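Local coordinates for methyltransferase FkbM (Methylobacillus flagellatus KT, PDB 2PY6), which probably transfers methyl groups, in the manner of FkbM-type methyltransferases, to an acceptor that is not established, at residues Phe63-His66 with Leu67-Arg71; Asp84-His88 with Ser89-Tyr93; Pro211-Leu215 with Tyr216-Gly220; Arg223-Asp226 with Ser227-Met230. All coordinates share one frame; numbering follows the deposited sequence.

Contact 1: Phe63-His66 with Leu67-Arg71; sequences FGAH and LMNVR
Leu67 stands three residues beyond Gly64, and its backbone N lies 3.3 Å from Gly64 O. With an N-H...O angle of only 127° this is a weak bond. The Leu67 side chain sets CG opposite the backbone N and beside the carbonyl carbon, which directs its branched end off the turn and onto Leu55 and Ile57 of strand 54-58. Met68, a selenomethionine, supplies the straighter donor to the same oxygen: Met68 N is 3.2 Å from Gly64 O at 158°, the i to i+4 spacing of an alpha helix. Its CG also comes within 3.2 Å of Gly64 O, so a methylene flanks a carbonyl that two amides already approach. Beyond CG the chain bends twice and carries the selenium away from 63-66, toward the side where Arg74 lies.

These bonds mark out helix 64-68, little more than one turn long, which forms the helical element of the beta-alpha-beta unit between strands 54-58 and 77-82. Its first turn is also closed by His66 N, 3.0 Å from Phe63 O.

Asn69, just past the helix, still donates its backbone N to Ala65 O at 3.0 Å. Its CG lies anti to the carbonyl carbon (chi1 -66°), which folds the amide back beside the Ala65 carbonyl; ND2 ends 3.2 Å from Ala65 O, but the angle is too poor for a second bond. At Val70 the helical pattern lapses: the backbone has turned extended, and Val70 CB merely packs 4.0 Å from His66 O.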
loop_
_atom_site.group_PDB
_atom_site.type_symbol
_atom_site.label_atom_id
_atom_site.label_comp_id
_atom_site.label_asym_id
_atom_site.label_seq_id
_atom_site.Cartn_x
_atom_site.Cartn_y
_atom_site.Cartn_z
ATOM N N PHE A 63 -15.871 -10.826 -12.145
ATOM C CA PHE A 63 -16.875 -10.688 -13.211
ATOM C C PHE A 63 -18.329 -10.637 -12.659
ATOM O O PHE A 63 -19.278 -10.724 -13.425
ATOM C CB PHE A 63 -16.749 -11.882 -14.198
ATOM C CG PHE A 63 -15.558 -11.815 -15.175
ATOM C CD1 PHE A 63 -14.368 -11.139 -14.874
ATOM C CD2 PHE A 63 -15.612 -12.535 -16.366
ATOM C CE1 PHE A 63 -13.302 -11.125 -15.780
ATOM C CE2 PHE A 63 -14.550 -12.531 -17.272
ATOM C CZ PHE A 63 -13.394 -11.824 -16.976
ATOM N N GLY A 64 -18.523 -10.492 -11.343
ATOM C CA GLY A 64 -19.882 -10.471 -10.751
ATOM C C GLY A 64 -20.757 -9.310 -11.202
ATOM O O GLY A 64 -22.007 -9.377 -11.114
ATOM N N ALA A 65 -20.088 -8.242 -11.665
ATOM C CA ALA A 65 -20.737 -7.044 -12.180
ATOM C C ALA A 65 -21.407 -7.368 -13.498
ATOM O O ALA A 65 -22.422 -6.759 -13.820
ATOM C CB ALA A 65 -19.724 -5.902 -12.367
ATOM N N HIS A 66 -20.840 -8.328 -14.240
ATOM C CA HIS A 66 -21.421 -8.750 -15.511
ATOM C C HIS A 66 -22.739 -9.512 -15.325
ATOM O O HIS A 66 -23.603 -9.440 -16.201
ATOM C CB HIS A 66 -20.445 -9.582 -16.342
ATOM C CG HIS A 66 -19.235 -8.829 -16.804
ATOM N ND1 HIS A 66 -19.308 -7.779 -17.696
ATOM C CD2 HIS A 66 -17.917 -9.019 -16.551
ATOM C CE1 HIS A 66 -18.088 -7.335 -17.949
ATOM N NE2 HIS A 66 -17.225 -8.071 -17.268
ATOM N N LEU A 67 -22.892 -10.246 -14.217
ATOM C CA LEU A 67 -24.157 -10.943 -13.923
ATOM C C LEU A 67 -25.234 -9.970 -13.415
ATOM O O LEU A 67 -26.423 -10.113 -13.749
ATOM C CB LEU A 67 -23.967 -12.068 -12.888
ATOM C CG LEU A 67 -25.282 -12.680 -12.328
ATOM C CD1 LEU A 67 -26.126 -13.335 -13.447
ATOM C CD2 LEU A 67 -25.062 -13.655 -11.190
HETATM N N MSE A 68 -24.823 -9.015 -12.576
HETATM C CA MSE A 68 -25.742 -8.005 -12.006
HETATM C C MSE A 68 -26.237 -6.944 -13.031
HETATM O O MSE A 68 -27.398 -6.514 -12.963
HETATM C CB MSE A 68 -25.117 -7.345 -10.757
HETATM C CG MSE A 68 -24.732 -8.369 -9.661
HETATM SE SE MSE A 68 -26.150 -9.669 -9.165
HETATM C CE MSE A 68 -27.461 -8.449 -8.444
ATOM N N ASN A 69 -25.377 -6.556 -13.982
ATOM C CA ASN A 69 -25.756 -5.605 -15.046
ATOM C C ASN A 69 -26.494 -6.256 -16.223
ATOM O O ASN A 69 -26.896 -5.557 -17.158
ATOM C CB ASN A 69 -24.513 -4.864 -15.579
ATOM C CG ASN A 69 -23.881 -3.946 -14.543
ATOM O OD1 ASN A 69 -24.560 -3.421 -13.660
ATOM N ND2 ASN A 69 -22.579 -3.726 -14.671
ATOM N N VAL A 70 -26.664 -7.582 -16.164
ATOM C CA VAL A 70 -27.312 -8.387 -17.209
ATOM C C VAL A 70 -28.627 -7.767 -17.659
ATOM O O VAL A 70 -29.422 -7.300 -16.828
ATOM C CB VAL A 70 -27.556 -9.871 -16.742
ATOM C CG1 VAL A 70 -28.759 -9.980 -15.779
ATOM C CG2 VAL A 70 -27.762 -10.781 -17.913
ATOM N N ARG A 71 -28.827 -7.765 -18.981
ATOM C CA ARG A 71 -30.029 -7.235 -19.602
ATOM C C ARG A 71 -31.200 -8.190 -19.330
ATOM O O ARG A 71 -31.057 -9.417 -19.449
ATOM C CB ARG A 71 -29.812 -7.047 -21.110
#

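Contact 2: Asp84-His88 with Ser89-Tyr93; sequences DFRYH and SGELY
Two torsions set up the contact, one joining Ser89 to Arg86 O and the other Arg86 to Glu91. Ser89 chi1 of 64° puts OG between the backbone N and the carbonyl carbon, facing back to Arg86 O, while Arg86 runs straight to CD and then bends at chi3 (68°), swinging its guanidinium over to Glu91. Two protein donors, and a water besides, meet Arg86 O: Ser89 OG donates to it at 2.8 Å in the carbonyl plane, and Ser89 N at 3.0 Å from above that plane.

Glu91 extends beyond CG and crosses Arg86 at about a right angle. Arg86 NH2 meets Glu91 OE1 at 2.9 Å in a single-pronged salt bridge, the guanidinium and carboxylate planes standing 71° apart. Waters widen the link. One accepts from Arg86 NE at 3.0 Å and donates weakly to Glu91 OE1; another accepts from Arg86 NH2 and donates a hydrogen bond to Leu92 O. Behind the turn the Tyr87 hydroxyl bonds to Asp84 of the second subunit, and the third subunit grips the Ser89 and Gly90 carbonyls through Arg274 and Arg273.

Gly90, with a positive phi, completes the reversal into the short, weakly bonded strand 92-93, outermost in its sheet within this chain. Residues 86-89 form a type I beta turn, overlapped at Ser89 by an ST turn in which Ser89 OG accepts from Glu91 N at 3.3 Å.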
loop_
_atom_site.group_PDB
_atom_site.type_symbol
_atom_site.label_atom_id
_atom_site.label_comp_id
_atom_site.label_asym_id
_atom_site.label_seq_id
_atom_site.Cartn_x
_atom_site.Cartn_y
_atom_site.Cartn_z
ATOM N N ASP A 84 -14.979 -11.079 2.936
ATOM C CA ASP A 84 -14.500 -11.024 4.330
ATOM C C ASP A 84 -13.825 -9.701 4.718
ATOM O O ASP A 84 -13.684 -9.417 5.900
ATOM C CB ASP A 84 -13.512 -12.174 4.620
ATOM C CG ASP A 84 -14.178 -13.543 4.625
ATOM O OD1 ASP A 84 -15.268 -13.666 5.214
ATOM O OD2 ASP A 84 -13.599 -14.505 4.068
ATOM N N PHE A 85 -13.414 -8.918 3.724
ATOM C CA PHE A 85 -12.753 -7.644 3.938
ATOM C C PHE A 85 -13.726 -6.484 3.902
ATOM O O PHE A 85 -13.317 -5.365 4.116
ATOM C CB PHE A 85 -11.689 -7.458 2.861
ATOM C CG PHE A 85 -10.766 -8.652 2.728
ATOM C CD1 PHE A 85 -9.733 -8.803 3.607
ATOM C CD2 PHE A 85 -10.949 -9.610 1.745
ATOM C CE1 PHE A 85 -8.870 -9.853 3.544
ATOM C CE2 PHE A 85 -10.097 -10.695 1.665
ATOM C CZ PHE A 85 -9.042 -10.810 2.573
ATOM N N ARG A 86 -15.005 -6.755 3.626
ATOM C CA ARG A 86 -16.027 -5.698 3.519
ATOM C C ARG A 86 -17.372 -5.946 4.230
ATOM O O ARG A 86 -18.235 -5.061 4.225
ATOM C CB ARG A 86 -16.362 -5.481 2.027
ATOM C CG ARG A 86 -15.248 -4.917 1.205
ATOM C CD ARG A 86 -15.678 -4.766 -0.256
ATOM N NE ARG A 86 -16.700 -3.752 -0.428
ATOM C CZ ARG A 86 -17.337 -3.496 -1.563
ATOM N NH1 ARG A 86 -17.100 -4.187 -2.657
ATOM N NH2 ARG A 86 -18.243 -2.551 -1.580
ATOM N N TYR A 87 -17.559 -7.103 4.855
ATOM C CA TYR A 87 -18.902 -7.447 5.355
ATOM C C TYR A 87 -19.456 -6.661 6.521
ATOM O O TYR A 87 -20.615 -6.864 6.863
ATOM C CB TYR A 87 -19.043 -8.945 5.603
ATOM C CG TYR A 87 -18.455 -9.504 6.859
ATOM C CD1 TYR A 87 -17.112 -9.825 6.935
ATOM C CD2 TYR A 87 -19.269 -9.830 7.937
ATOM C CE1 TYR A 87 -16.584 -10.386 8.053
ATOM C CE2 TYR A 87 -18.747 -10.398 9.059
ATOM C CZ TYR A 87 -17.393 -10.682 9.107
ATOM O OH TYR A 87 -16.849 -11.254 10.217
ATOM N N HIS A 88 -18.644 -5.785 7.125
ATOM C CA HIS A 88 -19.083 -4.899 8.195
ATOM C C HIS A 88 -19.274 -3.454 7.740
ATOM O O HIS A 88 -19.719 -2.616 8.522
ATOM C CB HIS A 88 -18.073 -4.913 9.368
ATOM C CG HIS A 88 -18.043 -6.204 10.114
ATOM N ND1 HIS A 88 -16.937 -7.025 10.144
ATOM C CD2 HIS A 88 -19.005 -6.822 10.841
ATOM C CE1 HIS A 88 -17.219 -8.091 10.869
ATOM N NE2 HIS A 88 -18.466 -7.993 11.302
ATOM N N SER A 89 -18.970 -3.154 6.479
ATOM C CA SER A 89 -19.066 -1.777 5.990
ATOM C C SER A 89 -20.473 -1.201 5.877
ATOM O O SER A 89 -20.630 -0.002 5.887
ATOM C CB SER A 89 -18.382 -1.654 4.643
ATOM O OG SER A 89 -19.034 -2.445 3.652
ATOM N N GLY A 90 -21.495 -2.048 5.725
ATOM C CA GLY A 90 -22.852 -1.550 5.490
ATOM C C GLY A 90 -23.108 -1.276 4.005
ATOM O O GLY A 90 -24.203 -0.936 3.621
ATOM N N GLU A 91 -22.089 -1.442 3.169
ATOM C CA GLU A 91 -22.197 -1.258 1.729
ATOM C C GLU A 91 -22.820 -2.496 1.100
ATOM O O GLU A 91 -22.668 -3.620 1.607
ATOM C CB GLU A 91 -20.815 -0.990 1.084
ATOM C CG GLU A 91 -20.205 0.350 1.509
ATOM C CD GLU A 91 -18.773 0.559 1.031
ATOM O OE1 GLU A 91 -18.254 -0.242 0.237
ATOM O OE2 GLU A 91 -18.165 1.539 1.470
ATOM N N LEU A 92 -23.550 -2.244 0.013
ATOM C CA LEU A 92 -24.217 -3.277 -0.769
ATOM C C LEU A 92 -23.396 -3.514 -2.035
ATOM O O LEU A 92 -22.646 -2.640 -2.469
ATOM C CB LEU A 92 -25.653 -2.846 -1.109
ATOM C CG LEU A 92 -26.573 -2.561 0.096
ATOM C CD1 LEU A 92 -27.941 -2.111 -0.380
ATOM C CD2 LEU A 92 -26.722 -3.749 1.047
ATOM N N TYR A 93 -23.496 -4.712 -2.596
ATOM C CA TYR A 93 -22.819 -5.022 -3.844
ATOM C C TYR A 93 -23.924 -5.237 -4.888
ATOM O O TYR A 93 -24.549 -6.289 -4.921
ATOM C CB TYR A 93 -21.935 -6.247 -3.677
ATOM C CG TYR A 93 -21.135 -6.590 -4.920
ATOM C CD1 TYR A 93 -20.059 -5.813 -5.310
ATOM C CD2 TYR A 93 -21.462 -7.691 -5.705
ATOM C CE1 TYR A 93 -19.315 -6.128 -6.450
ATOM C CE2 TYR A 93 -20.721 -8.011 -6.849
ATOM C CZ TYR A 93 -19.646 -7.232 -7.210
ATOM O OH TYR A 93 -18.915 -7.541 -8.360
HETATM O O HOH W 1 -20.221 -2.310 -3.594
HETATM O O HOH W 2 -21.365 -4.880 4.316
HETATM O O HOH W 3 -16.703 -1.937 1.962
HETATM O O HOH W 4 -22.719 -4.500 6.942
#

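Contact 3: Pro211-Leu215 with Tyr216-Gly220; sequences PYSTL and YFRSG
Tyr216 starts out tight against Leu215, its CB 3.1 Å from Leu215 O. CG stays over the same peptide, 3.4 Å from Leu215 C, and the ring then runs alongside the leucine. CD2 and CE2 lie along Leu215, with CE2 3.6 Å from Leu215 CG, and CE1 is near Leu215 CD1. Leu215 CG sits 3.5 Å from the centroid of the Tyr216 ring and 8° off its normal, a CH-pi contact squarely over one face; having CG anti to the backbone N (chi1 -177°) gives Leu215 this position. At the tip, Tyr216 OH passes 3.8 Å from Leu215 CD2. Cutting the ring back to an alanine here is likely to deprive Leu215 of the face it rests on.

Arg218 NE and NH2 both donate to Ser213 O, at 3.2 and 2.9 Å; Ser213 O lies close to the guanidinium plane, and both nitrogens reach it from the same face of its carbonyl. Arg218 N bonds to Thr214 O at 3.1 Å. The guanidinium also forms salt bridges with Asp123 and Glu203 of the fourth subunit.

The largely buried segment packs on helix 239-248, where Tyr216 and Phe217 both meet Ser240, and on strand 404-408, where Leu215 and Tyr216 touch Cys405.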
loop_
_atom_site.group_PDB
_atom_site.type_symbol
_atom_site.label_atom_id
_atom_site.label_comp_id
_atom_site.label_asym_id
_atom_site.label_seq_id
_atom_site.Cartn_x
_atom_site.Cartn_y
_atom_site.Cartn_z
ATOM N N PRO A 211 3.400 -15.012 -20.517
ATOM C CA PRO A 211 3.135 -13.766 -19.811
ATOM C C PRO A 211 2.670 -12.610 -20.708
ATOM O O PRO A 211 2.988 -12.554 -21.923
ATOM C CB PRO A 211 4.505 -13.405 -19.209
ATOM C CG PRO A 211 5.260 -14.670 -19.175
ATOM C CD PRO A 211 4.810 -15.398 -20.407
ATOM N N TYR A 212 1.891 -11.719 -20.111
ATOM C CA TYR A 212 1.436 -10.469 -20.748
ATOM C C TYR A 212 2.623 -9.676 -21.287
ATOM O O TYR A 212 2.579 -9.173 -22.427
ATOM C CB TYR A 212 0.552 -9.676 -19.757
ATOM C CG TYR A 212 0.062 -8.357 -20.294
ATOM C CD1 TYR A 212 -0.927 -8.303 -21.268
ATOM C CD2 TYR A 212 0.601 -7.165 -19.832
ATOM C CE1 TYR A 212 -1.375 -7.068 -21.779
ATOM C CE2 TYR A 212 0.169 -5.929 -20.332
ATOM C CZ TYR A 212 -0.823 -5.898 -21.302
ATOM O OH TYR A 212 -1.259 -4.688 -21.778
ATOM N N SER A 213 3.706 -9.644 -20.520
ATOM C CA SER A 213 4.970 -8.958 -20.906
ATOM C C SER A 213 5.641 -9.420 -22.203
ATOM O O SER A 213 6.527 -8.752 -22.728
ATOM C CB SER A 213 6.005 -9.088 -19.786
ATOM O OG SER A 213 6.444 -10.433 -19.624
ATOM N N THR A 214 5.232 -10.564 -22.728
ATOM C CA THR A 214 5.797 -11.102 -23.943
ATOM C C THR A 214 4.914 -10.882 -25.165
ATOM O O THR A 214 5.272 -11.296 -26.266
ATOM C CB THR A 214 6.076 -12.638 -23.746
ATOM O OG1 THR A 214 4.850 -13.363 -23.605
ATOM C CG2 THR A 214 6.910 -12.844 -22.535
ATOM N N LEU A 215 3.767 -10.217 -24.976
ATOM C CA LEU A 215 2.854 -9.968 -26.080
ATOM C C LEU A 215 3.546 -9.135 -27.154
ATOM O O LEU A 215 4.155 -8.153 -26.821
ATOM C CB LEU A 215 1.610 -9.230 -25.547
ATOM C CG LEU A 215 0.421 -8.890 -26.451
ATOM C CD1 LEU A 215 -0.294 -10.095 -27.041
ATOM C CD2 LEU A 215 -0.532 -8.094 -25.597
ATOM N N TYR A 216 3.455 -9.592 -28.401
ATOM C CA TYR A 216 3.944 -8.969 -29.646
ATOM C C TYR A 216 5.425 -9.040 -29.904
ATOM O O TYR A 216 5.815 -9.338 -31.019
ATOM C CB TYR A 216 3.539 -7.479 -29.792
ATOM C CG TYR A 216 2.099 -7.164 -29.484
ATOM C CD1 TYR A 216 1.052 -7.830 -30.130
ATOM C CD2 TYR A 216 1.777 -6.150 -28.600
ATOM C CE1 TYR A 216 -0.281 -7.506 -29.857
ATOM C CE2 TYR A 216 0.443 -5.848 -28.303
ATOM C CZ TYR A 216 -0.572 -6.515 -28.925
ATOM O OH TYR A 216 -1.887 -6.192 -28.600
ATOM N N PHE A 217 6.230 -8.714 -28.876
ATOM C CA PHE A 217 7.668 -8.529 -29.007
ATOM C C PHE A 217 8.529 -9.695 -28.561
ATOM O O PHE A 217 9.674 -9.782 -29.002
ATOM C CB PHE A 217 8.063 -7.245 -28.270
ATOM C CG PHE A 217 7.368 -6.013 -28.815
ATOM C CD1 PHE A 217 7.719 -5.498 -30.063
ATOM C CD2 PHE A 217 6.332 -5.419 -28.119
ATOM C CE1 PHE A 217 7.054 -4.394 -30.614
ATOM C CE2 PHE A 217 5.658 -4.314 -28.648
ATOM C CZ PHE A 217 6.032 -3.797 -29.902
ATOM N N ARG A 218 7.968 -10.577 -27.703
ATOM C CA ARG A 218 8.663 -11.751 -27.169
ATOM C C ARG A 218 7.887 -13.013 -27.380
ATOM O O ARG A 218 7.973 -13.883 -26.538
ATOM C CB ARG A 218 9.039 -11.529 -25.667
ATOM C CG ARG A 218 9.752 -10.209 -25.604
ATOM C CD ARG A 218 10.502 -9.717 -24.439
ATOM N NE ARG A 218 9.656 -9.144 -23.458
ATOM C CZ ARG A 218 10.032 -8.319 -22.489
ATOM N NH1 ARG A 218 11.272 -7.894 -22.309
ATOM N NH2 ARG A 218 9.099 -7.890 -21.676
ATOM N N SER A 219 7.237 -13.169 -28.551
ATOM C CA SER A 219 6.393 -14.345 -28.831
ATOM C C SER A 219 7.113 -15.662 -29.107
ATOM O O SER A 219 6.485 -16.726 -29.092
ATOM C CB SER A 219 5.493 -14.081 -30.043
ATOM O OG SER A 219 6.218 -14.068 -31.267
ATOM N N GLY A 220 8.416 -15.591 -29.384
ATOM C CA GLY A 220 9.171 -16.743 -29.810
ATOM C C GLY A 220 9.069 -16.981 -31.325
ATOM O O GLY A 220 9.568 -17.979 -31.820
#

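Contact 4: Arg223-Asp226 with Ser227-Met230; sequences RFSD and SEKM
Glu228 and Ser225 form the centre of a local polar turn at the surface, where the loop after helix 203-208 turns into strand 229-233. The evidence is a set of short-range bonds across the bend. Glu228 bends at chi2 (-82°), which doubles the carboxylate back on the chain; OE2 then accepts from Ser225 N at 2.9 Å through its anti lone pair, the N-H...O angle being 163°. The same oxygen lies 3.2 Å from Phe224 CA, and the Phe224 ring meets the carboxylate carbon at its edge, the ring and carboxylate planes 68° apart.

Ser225 OG accepts in turn from Ser227 N at 3.1 Å. One residue along, Ser227 OG donates to Asp226 OD1 at 3.0 Å, coming from above the carboxylate plane. A water bridges the two backbones, donating to Ser225 O at 2.7 Å and accepting from Glu228 N at 2.8 Å.

The Glu228 carboxylate has further partners: OE1 bonds to Thr337 and OE2 to Lys364 in a salt bridge, so the glutamate ties the turn to the neighbouring chain segments and is probably kept charged. With a leucine in its place, Ser225 N would probably lose its acceptor and Lys364 this countercharge. Beyond the turn, strand 229-233 runs between strands 254-258 and 338-341, parallel to both, with Phe224 set edge-to-face against Phe338.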
loop_
_atom_site.group_PDB
_atom_site.type_symbol
_atom_site.label_atom_id
_atom_site.label_comp_id
_atom_site.label_asym_id
_atom_site.label_seq_id
_atom_site.Cartn_x
_atom_site.Cartn_y
_atom_site.Cartn_z
ATOM N N ARG A 223 11.392 -11.861 -35.521
ATOM C CA ARG A 223 12.698 -11.238 -35.442
ATOM C C ARG A 223 12.516 -9.732 -35.726
ATOM O O ARG A 223 11.955 -9.356 -36.754
ATOM C CB ARG A 223 13.604 -11.814 -36.531
ATOM C CG ARG A 223 15.071 -11.544 -36.334
ATOM C CD ARG A 223 15.871 -11.757 -37.631
ATOM N NE ARG A 223 15.987 -10.504 -38.397
ATOM C CZ ARG A 223 16.857 -9.520 -38.117
ATOM N NH1 ARG A 223 17.686 -9.602 -37.080
ATOM N NH2 ARG A 223 16.912 -8.429 -38.875
ATOM N N PHE A 224 13.027 -8.888 -34.847
ATOM C CA PHE A 224 12.979 -7.473 -35.047
ATOM C C PHE A 224 14.410 -7.007 -35.355
ATOM O O PHE A 224 15.365 -7.438 -34.711
ATOM C CB PHE A 224 12.416 -6.768 -33.819
ATOM C CG PHE A 224 11.018 -7.183 -33.482
ATOM C CD1 PHE A 224 9.930 -6.577 -34.091
ATOM C CD2 PHE A 224 10.787 -8.206 -32.591
ATOM C CE1 PHE A 224 8.643 -6.982 -33.818
ATOM C CE2 PHE A 224 9.498 -8.618 -32.305
ATOM C CZ PHE A 224 8.419 -8.001 -32.923
ATOM N N SER A 225 14.547 -6.121 -36.342
ATOM C CA SER A 225 15.820 -5.576 -36.704
ATOM C C SER A 225 15.990 -4.261 -35.949
ATOM O O SER A 225 15.175 -3.890 -35.100
ATOM C CB SER A 225 15.842 -5.311 -38.197
ATOM O OG SER A 225 14.993 -4.225 -38.461
ATOM N N ASP A 226 17.053 -3.550 -36.274
ATOM C CA ASP A 226 17.292 -2.219 -35.708
ATOM C C ASP A 226 16.699 -1.050 -36.552
ATOM O O ASP A 226 16.929 0.120 -36.243
ATOM C CB ASP A 226 18.806 -2.039 -35.494
ATOM C CG ASP A 226 19.606 -2.005 -36.801
ATOM O OD1 ASP A 226 19.053 -2.331 -37.892
ATOM O OD2 ASP A 226 20.814 -1.665 -36.721
ATOM N N SER A 227 15.913 -1.374 -37.588
ATOM C CA SER A 227 15.364 -0.378 -38.498
ATOM C C SER A 227 13.874 -0.616 -38.723
ATOM O O SER A 227 13.344 -0.404 -39.828
ATOM C CB SER A 227 16.058 -0.509 -39.844
ATOM O OG SER A 227 17.443 -0.574 -39.665
ATOM N N GLU A 228 13.184 -1.037 -37.679
ATOM C CA GLU A 228 11.775 -1.350 -37.826
ATOM C C GLU A 228 10.955 -0.082 -38.058
ATOM O O GLU A 228 11.314 0.978 -37.580
ATOM C CB GLU A 228 11.272 -2.093 -36.593
ATOM C CG GLU A 228 11.932 -3.485 -36.406
ATOM C CD GLU A 228 11.300 -4.580 -37.240
ATOM O OE1 GLU A 228 10.133 -4.435 -37.658
ATOM O OE2 GLU A 228 11.942 -5.636 -37.435
ATOM N N LYS A 229 9.865 -0.251 -38.804
ATOM C CA LYS A 229 8.867 0.771 -39.081
ATOM C C LYS A 229 7.559 0.128 -38.654
ATOM O O LYS A 229 7.007 -0.749 -39.348
ATOM C CB LYS A 229 8.882 1.217 -40.556
ATOM C CG LYS A 229 10.223 1.896 -41.001
ATOM C CD LYS A 229 10.332 2.014 -42.541
ATOM C CE LYS A 229 11.588 2.804 -42.983
ATOM N NZ LYS A 229 11.868 2.831 -44.483
HETATM N N MSE A 230 7.112 0.528 -37.465
HETATM C CA MSE A 230 5.925 -0.048 -36.826
HETATM C C MSE A 230 4.638 0.781 -36.872
HETATM O O MSE A 230 4.639 1.970 -36.502
HETATM C CB MSE A 230 6.242 -0.310 -35.323
HETATM C CG MSE A 230 5.125 -0.936 -34.617
HETATM SE SE MSE A 230 5.338 -1.492 -32.797
HETATM C CE MSE A 230 5.716 0.033 -31.946
HETATM O O HOH W 5 13.832 -1.506 -35.044
#

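Contacts 1 and 2 lie with the six-stranded sheet, contact 1 on the helix joining two of its strands; contacts 3 and 4 belong to the region of the seven-stranded one, across the chain's centre from contact 1. Contact 3 is the buried member, contact 1 is partly buried, and contacts 2 and 4 lie at the surface. Chemistry follows place: ring-face packing plus an arginine held by a carbonyl and by another subunit's acids at contact 3, main-chain helix bonds at contact 1, carboxylates and waters at the two surface turns. Neighbours meet directly: Tyr93 OH packs 3.6 Å from Ala65 N, and Phe224 CZ lies 3.5 Å from Tyr216 O. Contacts 2 and 3 engage other subunits most heavily.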